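Local coordinates for replicase polyprotein 1a (Avian infectious bronchitis virus, PDB 3LD1), which is of undetermined function in this fragment, part of non-structural protein 2, which is released from the viral polyprotein that yields the coronavirus replicase proteins, at residues T23-K28 and I131-V136; D116-T121 and S143-R148. The protein carries 3 engineered substitutions. One frame throughout, in Å; residues are numbered along the deposited sequence.

Contact 1 of 2, residues T23-K28 and I131-V136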
ATOM      1  N   THR A  23     -19.275  11.411 -15.609  1.00 46.77           N
ATOM      2  CA  THR A  23     -18.256  12.344 -15.129  1.00 47.49           C
ATOM      3  C   THR A  23     -17.207  12.633 -16.212  1.00 49.17           C
ATOM      4  O   THR A  23     -16.928  11.766 -17.086  1.00 48.21           O
ATOM      5  CB  THR A  23     -17.536  11.815 -13.880  1.00 47.19           C
ATOM      6  OG1 THR A  23     -16.745  12.875 -13.319  1.00 48.18           O
ATOM      7  CG2 THR A  23     -16.638  10.629 -14.244  1.00 46.16           C
ATOM      8  N   SER A  24     -16.691  13.868 -16.182  1.00 49.92           N
ATOM      9  CA  SER A  24     -15.765  14.317 -17.216  1.00 51.88           C
ATOM     10  C   SER A  24     -14.396  14.181 -16.579  1.00 52.33           C
ATOM     11  O   SER A  24     -13.354  14.224 -17.258  1.00 52.62           O
ATOM     12  CB  SER A  24     -16.056  15.791 -17.693  1.00 52.38           C
ATOM     13  OG  SER A  24     -16.336  16.704 -16.625  1.00 51.51           O
ATOM     14  N   HIS A  25     -14.404  13.984 -15.263  1.00 52.23           N
ATOM     15  CA  HIS A  25     -13.185  14.010 -14.534  1.00 52.53           C
ATOM     16  C   HIS A  25     -12.212  13.041 -15.133  1.00 53.23           C
ATOM     17  O   HIS A  25     -12.623  11.957 -15.515  1.00 53.44           O
ATOM     18  CB  HIS A  25     -13.398  13.726 -13.095  1.00 52.52           C
ATOM     19  CG  HIS A  25     -12.247  14.154 -12.259  1.00 55.43           C
ATOM     20  ND1 HIS A  25     -11.055  13.455 -12.225  1.00 56.87           N
ATOM     21  CD2 HIS A  25     -12.077  15.243 -11.475  1.00 56.21           C
ATOM     22  CE1 HIS A  25     -10.215  14.075 -11.420  1.00 57.02           C
ATOM     23  NE2 HIS A  25     -10.815  15.156 -10.946  1.00 56.54           N
ATOM     24  N   ASN A  26     -10.956  13.475 -15.307  1.00 54.23           N
ATOM     25  CA  ASN A  26      -9.857  12.611 -15.795  1.00 55.05           C
ATOM     26  C   ASN A  26      -8.977  12.165 -14.608  1.00 55.04           C
ATOM     27  O   ASN A  26      -8.091  12.918 -14.159  1.00 55.77           O
ATOM     28  CB  ASN A  26      -9.023  13.275 -16.938  1.00 54.24           C
ATOM     29  CG  ASN A  26      -7.753  12.447 -17.336  1.00 55.59           C
ATOM     30  OD1 ASN A  26      -7.326  11.488 -16.649  1.00 56.56           O
ATOM     31  ND2 ASN A  26      -7.141  12.836 -18.454  1.00 57.68           N
ATOM     32  N   PRO A  27      -9.206  10.940 -14.105  1.00 54.99           N
ATOM     33  CA  PRO A  27      -8.583  10.477 -12.808  1.00 55.01           C
ATOM     34  C   PRO A  27      -7.063  10.150 -12.907  1.00 54.25           C
ATOM     35  O   PRO A  27      -6.635   9.373 -13.753  1.00 51.12           O
ATOM     36  CB  PRO A  27      -9.389   9.206 -12.454  1.00 55.36           C
ATOM     37  CG  PRO A  27      -9.762   8.622 -13.850  1.00 55.11           C
ATOM     38  CD  PRO A  27     -10.008   9.883 -14.752  1.00 54.25           C
ATOM     39  N   LYS A  28      -6.292  10.740 -11.995  1.00 55.75           N
ATOM     40  CA  LYS A  28      -4.845  10.674 -12.015  1.00 55.83           C
ATOM     41  C   LYS A  28      -4.413   9.186 -11.871  1.00 56.19           C
ATOM     42  O   LYS A  28      -3.562   8.707 -12.669  1.00 55.98           O
ATOM     43  CB  LYS A  28      -4.279  11.644 -10.917  1.00 57.98           C
ATOM     44  CG  LYS A  28      -2.760  11.462 -10.328  1.00 58.74           C
ATOM     45  CD  LYS A  28      -1.617  11.174 -11.436  1.00 63.98           C
ATOM     46  CE  LYS A  28      -0.377  12.099 -11.307  1.00 64.07           C
ATOM     47  NZ  LYS A  28       0.106  12.257  -9.878  1.00 69.18           N
ATOM     48  N   ILE A 131     -11.455   1.900 -16.836  1.00 42.83           N
ATOM     49  CA  ILE A 131     -11.041   0.870 -15.942  1.00 41.98           C
ATOM     50  C   ILE A 131     -10.951   1.371 -14.527  1.00 43.14           C
ATOM     51  O   ILE A 131     -11.621   0.858 -13.604  1.00 42.76           O
ATOM     52  CB  ILE A 131      -9.693   0.255 -16.368  1.00 41.97           C
ATOM     53  CG1 ILE A 131      -9.840  -0.341 -17.795  1.00 39.34           C
ATOM     54  CG2 ILE A 131      -9.252  -0.742 -15.320  1.00 39.92           C
ATOM     55  CD1 ILE A 131      -9.091  -1.563 -18.016  1.00 34.24           C
ATOM     56  N   LEU A 132     -10.185   2.431 -14.321  1.00 44.55           N
ATOM     57  CA  LEU A 132     -10.144   2.959 -12.951  1.00 44.16           C
ATOM     58  C   LEU A 132     -11.543   3.249 -12.395  1.00 42.37           C
ATOM     59  O   LEU A 132     -11.739   3.057 -11.244  1.00 42.72           O
ATOM     60  CB  LEU A 132      -9.190   4.131 -12.795  1.00 43.84           C
ATOM     61  CG  LEU A 132      -7.662   4.108 -12.519  1.00 47.82           C
ATOM     62  CD1 LEU A 132      -6.867   2.746 -12.269  1.00 48.50           C
ATOM     63  CD2 LEU A 132      -6.988   4.964 -13.639  1.00 47.36           C
ATOM     64  N   TRP A 133     -12.517   3.684 -13.172  1.00 41.92           N
ATOM     65  CA  TRP A 133     -13.834   3.990 -12.576  1.00 41.78           C
ATOM     66  C   TRP A 133     -14.579   2.679 -12.206  1.00 41.54           C
ATOM     67  O   TRP A 133     -15.248   2.556 -11.137  1.00 40.92           O
ATOM     68  CB  TRP A 133     -14.726   4.898 -13.462  1.00 42.55           C
ATOM     69  CG  TRP A 133     -14.221   6.377 -13.764  1.00 44.96           C
ATOM     70  CD1 TRP A 133     -14.034   6.917 -15.001  1.00 48.56           C
ATOM     71  CD2 TRP A 133     -13.901   7.453 -12.832  1.00 45.99           C
ATOM     72  NE1 TRP A 133     -13.575   8.206 -14.916  1.00 45.91           N
ATOM     73  CE2 TRP A 133     -13.516   8.576 -13.607  1.00 45.77           C
ATOM     74  CE3 TRP A 133     -13.879   7.563 -11.432  1.00 44.56           C
ATOM     75  CZ2 TRP A 133     -13.120   9.786 -13.044  1.00 45.70           C
ATOM     76  CZ3 TRP A 133     -13.528   8.773 -10.875  1.00 48.44           C
ATOM     77  CH2 TRP A 133     -13.130   9.880 -11.684  1.00 48.00           C
ATOM     78  N   LEU A 134     -14.427   1.683 -13.069  1.00 41.14           N
ATOM     79  CA  LEU A 134     -14.964   0.333 -12.791  1.00 41.61           C
ATOM     80  C   LEU A 134     -14.459  -0.137 -11.406  1.00 41.23           C
ATOM     81  O   LEU A 134     -15.225  -0.705 -10.593  1.00 40.42           O
ATOM     82  CB  LEU A 134     -14.611  -0.666 -13.907  1.00 40.50           C
ATOM     83  CG  LEU A 134     -15.262  -0.288 -15.262  1.00 41.85           C
ATOM     84  CD1 LEU A 134     -14.886  -1.223 -16.377  1.00 41.26           C
ATOM     85  CD2 LEU A 134     -16.803  -0.161 -15.212  1.00 39.36           C
ATOM     86  N   GLN A 135     -13.196   0.196 -11.145  1.00 40.02           N
ATOM     87  CA  GLN A 135     -12.530  -0.266  -9.963  1.00 39.79           C
ATOM     88  C   GLN A 135     -13.019   0.510  -8.769  1.00 40.13           C
ATOM     89  O   GLN A 135     -12.695   0.159  -7.638  1.00 38.76           O
ATOM     90  CB  GLN A 135     -11.007  -0.253 -10.116  1.00 38.69           C
ATOM     91  CG  GLN A 135     -10.525  -1.287 -11.114  1.00 37.18           C
ATOM     92  CD  GLN A 135      -9.126  -0.960 -11.632  1.00 39.43           C
ATOM     93  OE1 GLN A 135      -8.759   0.198 -11.591  1.00 43.73           O
ATOM     94  NE2 GLN A 135      -8.330  -1.975 -12.107  1.00 36.04           N
ATOM     95  N   VAL A 136     -13.852   1.515  -9.000  1.00 40.49           N
ATOM     96  CA  VAL A 136     -14.486   2.202  -7.858  1.00 42.63           C
ATOM     97  C   VAL A 136     -15.991   2.186  -7.970  1.00 41.65           C
ATOM     98  O   VAL A 136     -16.673   2.879  -7.228  1.00 42.88           O
ATOM     99  CB  VAL A 136     -13.946   3.696  -7.637  1.00 43.24           C
ATOM    100  CG1 VAL A 136     -12.521   3.668  -7.146  1.00 46.63           C
ATOM    101  CG2 VAL A 136     -13.977   4.484  -8.921  1.00 44.91           C
TER
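T23 lays its methyl CG2 against one face of the W133 indole, 4.2 Å from the centroid of the five-membered ring, an off-centre CH-pi contact. With OG1 anti to the backbone N (chi1 -169°), the hydroxyl instead accepts from H25 N at 3.2 Å. This ST turn bends the chain beside the ring, and threonine suits the place because one branch fixes the turn while the other packs. H25 then adds its backbone more than its imidazole: H25 O lies at the indole edge, near its plane, 3.3 Å from W133 CZ2, and CB comes within 4.0 Å of the same carbon. P27 covers the face opposite T23. Its CG stands 4.1 Å from the centroid of the six-membered ring in a second CH-pi contact, and its CD is 3.6 Å from W133 CZ2; a rigid pyrrolidine offers an apolar slab without a flexible tail. F20 of helix 13-20 meets the indole edge-to-face. The indole is thus held between methyl and proline by dispersion, and the partly positive ring edge probably favours the nearby carbonyl oxygen of H25, so the loop 23-28 is fastened to helix 128-134 chiefly through W133, with L132 bordering P27.

Contact 2 of 2, residues D116-T121 and S143-R148; sequences DARALT and SAMAMR. Engineered in segment 116-121: L120 (natural residue Gln).
M145 extends CG anti to its backbone N (chi1 176°) and then folds back at the next two torsions, which carries SD across to R118 and A119. R148 CG lies beside the backbone N, and after an extended chi2 a bend at chi3 (108°) brings NE up to D116. The CB of D116 points away from helix 143-148, yet its carboxylate reaches back to close a salt bridge: R148 NE donates to D116 OD1 at 2.5 Å, a length so short that its exact value is doubtful in a 2.5 Å structure. The oxygen lies at the guanidinium edge, near its plane, and receives the N-H nearly along its own C-O axis. The carboxylate plane is turned well away from that of the guanidinium, and this is a single-point pairing through NE, unlike a flat, two-bonded one. A short acid at this exposed margin meets a long arginine able to span the gap between the helices.

Between charge and sulfur sits A119, whose CB is 3.6 Å from M145 O and 3.9 Å from R148 CB. The small methyl suits a place where CA of A119 and CA of A146 are only 5.4 Å apart, and it lets the helix axes approach to 8.0 Å at a crossing angle of -60°. R118 adds its aliphatic part: CG touches M145 SD at 3.7 Å before the chain bends and leads its charged end away, while the pliable thioether lies against R118 CG and A119 CA.

W108 of helix 105-108 packs on both R118 and M145, and V112 and L115, earlier on helix 112-121, meet R148. A second arginine of helix 140-162, R149, donates from NE to A119 O. Helix 194-207 lies against other residues of 143-148, with I198 touching S143, A144 and M147.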
ATOM      1  N   ASP A 116     -11.684 -13.928 -13.425  1.00 40.35           N
ATOM      2  CA  ASP A 116     -10.299 -13.582 -13.793  1.00 41.44           C
ATOM      3  C   ASP A 116     -10.097 -13.287 -15.279  1.00 40.06           C
ATOM      4  O   ASP A 116      -9.311 -12.380 -15.638  1.00 41.82           O
ATOM      5  CB  ASP A 116      -9.301 -14.674 -13.392  1.00 40.96           C
ATOM      6  CG  ASP A 116      -8.946 -14.615 -11.937  1.00 45.60           C
ATOM      7  OD1 ASP A 116      -9.365 -13.647 -11.213  1.00 46.70           O
ATOM      8  OD2 ASP A 116      -8.266 -15.573 -11.512  1.00 47.88           O
ATOM      9  N   ALA A 117     -10.799 -14.035 -16.105  1.00 36.08           N
ATOM     10  CA  ALA A 117     -10.698 -13.867 -17.539  1.00 37.10           C
ATOM     11  C   ALA A 117     -11.403 -12.556 -17.981  1.00 36.63           C
ATOM     12  O   ALA A 117     -10.870 -11.781 -18.753  1.00 38.80           O
ATOM     13  CB  ALA A 117     -11.232 -15.122 -18.309  1.00 33.33           C
ATOM     14  N   ARG A 118     -12.539 -12.245 -17.422  1.00 37.27           N
ATOM     15  CA  ARG A 118     -13.127 -10.993 -17.793  1.00 38.41           C
ATOM     16  C   ARG A 118     -12.200  -9.865 -17.349  1.00 39.23           C
ATOM     17  O   ARG A 118     -12.056  -8.909 -18.115  1.00 38.43           O
ATOM     18  CB  ARG A 118     -14.498 -10.816 -17.149  1.00 38.81           C
ATOM     19  CG  ARG A 118     -15.032  -9.377 -17.320  1.00 41.10           C
ATOM     20  CD  ARG A 118     -15.545  -9.153 -18.732  1.00 37.62           C
ATOM     21  NE  ARG A 118     -14.405  -9.058 -19.650  1.00 44.65           N
ATOM     22  CZ  ARG A 118     -14.517  -8.825 -20.957  1.00 42.06           C
ATOM     23  NH1 ARG A 118     -13.447  -8.757 -21.722  1.00 39.12           N
ATOM     24  NH2 ARG A 118     -15.717  -8.668 -21.494  1.00 38.01           N
ATOM     25  N   ALA A 119     -11.582  -9.986 -16.146  1.00 39.42           N
ATOM     26  CA  ALA A 119     -10.663  -8.950 -15.601  1.00 41.92           C
ATOM     27  C   ALA A 119      -9.460  -8.703 -16.485  1.00 44.36           C
ATOM     28  O   ALA A 119      -8.978  -7.598 -16.604  1.00 43.70           O
ATOM     29  CB  ALA A 119     -10.139  -9.341 -14.263  1.00 40.43           C
ATOM     30  N   LEU A 120      -8.887  -9.788 -17.002  1.00 48.01           N
ATOM     31  CA  LEU A 120      -7.534  -9.729 -17.498  1.00 48.77           C
ATOM     32  C   LEU A 120      -7.633  -9.062 -18.863  1.00 49.64           C
ATOM     33  O   LEU A 120      -6.760  -8.337 -19.311  1.00 50.28           O
ATOM     34  CB  LEU A 120      -7.041 -11.169 -17.632  1.00 50.39           C
ATOM     35  CG  LEU A 120      -5.813 -11.434 -18.533  1.00 50.44           C
ATOM     36  CD1 LEU A 120      -4.553 -10.777 -17.862  1.00 51.24           C
ATOM     37  CD2 LEU A 120      -5.647 -12.920 -18.809  1.00 46.29           C
ATOM     38  N   THR A 121      -8.772  -9.299 -19.468  1.00 49.98           N
ATOM     39  CA  THR A 121      -9.126  -8.933 -20.826  1.00 50.30           C
ATOM     40  C   THR A 121      -9.846  -7.574 -20.930  1.00 50.31           C
ATOM     41  O   THR A 121     -10.020  -6.988 -21.999  1.00 51.48           O
ATOM     42  CB  THR A 121     -10.053 -10.067 -21.233  1.00 50.28           C
ATOM     43  OG1 THR A 121      -9.278 -10.981 -22.011  1.00 52.79           O
ATOM     44  CG2 THR A 121     -11.225  -9.619 -21.948  1.00 49.58           C
ATOM     45  N   SER A 143     -16.897  -3.887  -9.327  1.00 35.27           N
ATOM     46  CA  SER A 143     -15.643  -3.459  -8.712  1.00 35.84           C
ATOM     47  C   SER A 143     -14.780  -4.692  -8.330  1.00 37.03           C
ATOM     48  O   SER A 143     -13.573  -4.748  -8.657  1.00 36.27           O
ATOM     49  CB  SER A 143     -15.895  -2.549  -7.526  1.00 34.32           C
ATOM     50  OG  SER A 143     -16.877  -3.130  -6.669  1.00 37.31           O
ATOM     51  N   ALA A 144     -15.407  -5.748  -7.770  1.00 38.08           N
ATOM     52  CA  ALA A 144     -14.566  -6.906  -7.309  1.00 37.65           C
ATOM     53  C   ALA A 144     -13.861  -7.575  -8.456  1.00 37.01           C
ATOM     54  O   ALA A 144     -12.694  -7.951  -8.333  1.00 37.41           O
ATOM     55  CB  ALA A 144     -15.343  -7.883  -6.557  1.00 37.38           C
ATOM     56  N   MET A 145     -14.548  -7.672  -9.591  1.00 36.52           N
ATOM     57  CA  MET A 145     -13.967  -8.279 -10.802  1.00 35.80           C
ATOM     58  C   MET A 145     -12.871  -7.383 -11.297  1.00 35.87           C
ATOM     59  O   MET A 145     -11.760  -7.831 -11.478  1.00 35.77           O
ATOM     60  CB  MET A 145     -15.073  -8.463 -11.901  1.00 37.46           C
ATOM     61  CG  MET A 145     -14.595  -9.009 -13.323  1.00 34.97           C
ATOM     62  SD  MET A 145     -13.808  -7.677 -14.231  1.00 38.34           S
ATOM     63  CE  MET A 145     -15.136  -6.547 -14.497  1.00 38.67           C
ATOM     64  N   ALA A 146     -13.170  -6.091 -11.505  1.00 36.53           N
ATOM     65  CA  ALA A 146     -12.134  -5.121 -12.031  1.00 36.32           C
ATOM     66  C   ALA A 146     -10.891  -4.964 -11.173  1.00 36.10           C
ATOM     67  O   ALA A 146      -9.775  -4.786 -11.714  1.00 36.26           O
ATOM     68  CB  ALA A 146     -12.778  -3.674 -12.309  1.00 34.49           C
ATOM     69  N   MET A 147     -11.086  -4.939  -9.853  1.00 36.20           N
ATOM     70  CA  MET A 147      -9.964  -4.829  -8.947  1.00 39.99           C
ATOM     71  C   MET A 147      -8.985  -5.979  -9.083  1.00 39.98           C
ATOM     72  O   MET A 147      -7.818  -5.843  -8.713  1.00 40.77           O
ATOM     73  CB  MET A 147     -10.401  -4.691  -7.492  1.00 39.43           C
ATOM     74  CG  MET A 147     -11.014  -3.341  -7.126  1.00 41.21           C
ATOM     75  SD  MET A 147     -11.395  -3.240  -5.351  1.00 45.96           S
ATOM     76  CE  MET A 147     -13.077  -3.725  -5.221  1.00 47.35           C
ATOM     77  N   ARG A 148      -9.443  -7.102  -9.633  1.00 40.22           N
ATOM     78  CA  ARG A 148      -8.557  -8.213  -9.745  1.00 41.72           C
ATOM     79  C   ARG A 148      -7.278  -7.776 -10.424  1.00 41.59           C
ATOM     80  O   ARG A 148      -6.281  -8.388 -10.202  1.00 42.35           O
ATOM     81  CB  ARG A 148      -9.237  -9.447 -10.421  1.00 40.65           C
ATOM     82  CG  ARG A 148     -10.339 -10.011  -9.514  1.00 41.14           C
ATOM     83  CD  ARG A 148     -11.176 -11.082 -10.187  1.00 44.21           C
ATOM     84  NE  ARG A 148     -10.842 -12.370  -9.614  1.00 54.95           N
ATOM     85  CZ  ARG A 148     -11.441 -12.858  -8.550  1.00 56.29           C
ATOM     86  NH1 ARG A 148     -12.449 -12.186  -8.000  1.00 62.08           N
ATOM     87  NH2 ARG A 148     -11.058 -14.014  -8.080  1.00 54.26           N
TER

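How the contacts relate
The centres of contact 1 and contact 2 lie 16 Å apart, on the same side of the chain's centre, and consecutive helices join them: 112-121, 128-134 and 140-162. Segment 131-136 is the intermediary. Its W133 serves the loop 23-28, while its L134 and Q135 meet helix 140-162. There L134 CB packs on A146 CB at 3.9 Å, and Q135 NE2 probably donates to A146 O at 3.2 Å. A146 of contact 2 is the meeting point, its CA near A119 and its methyl against L134. Together the contacts tie the loop 23-28, through two helices, to helix 112-121.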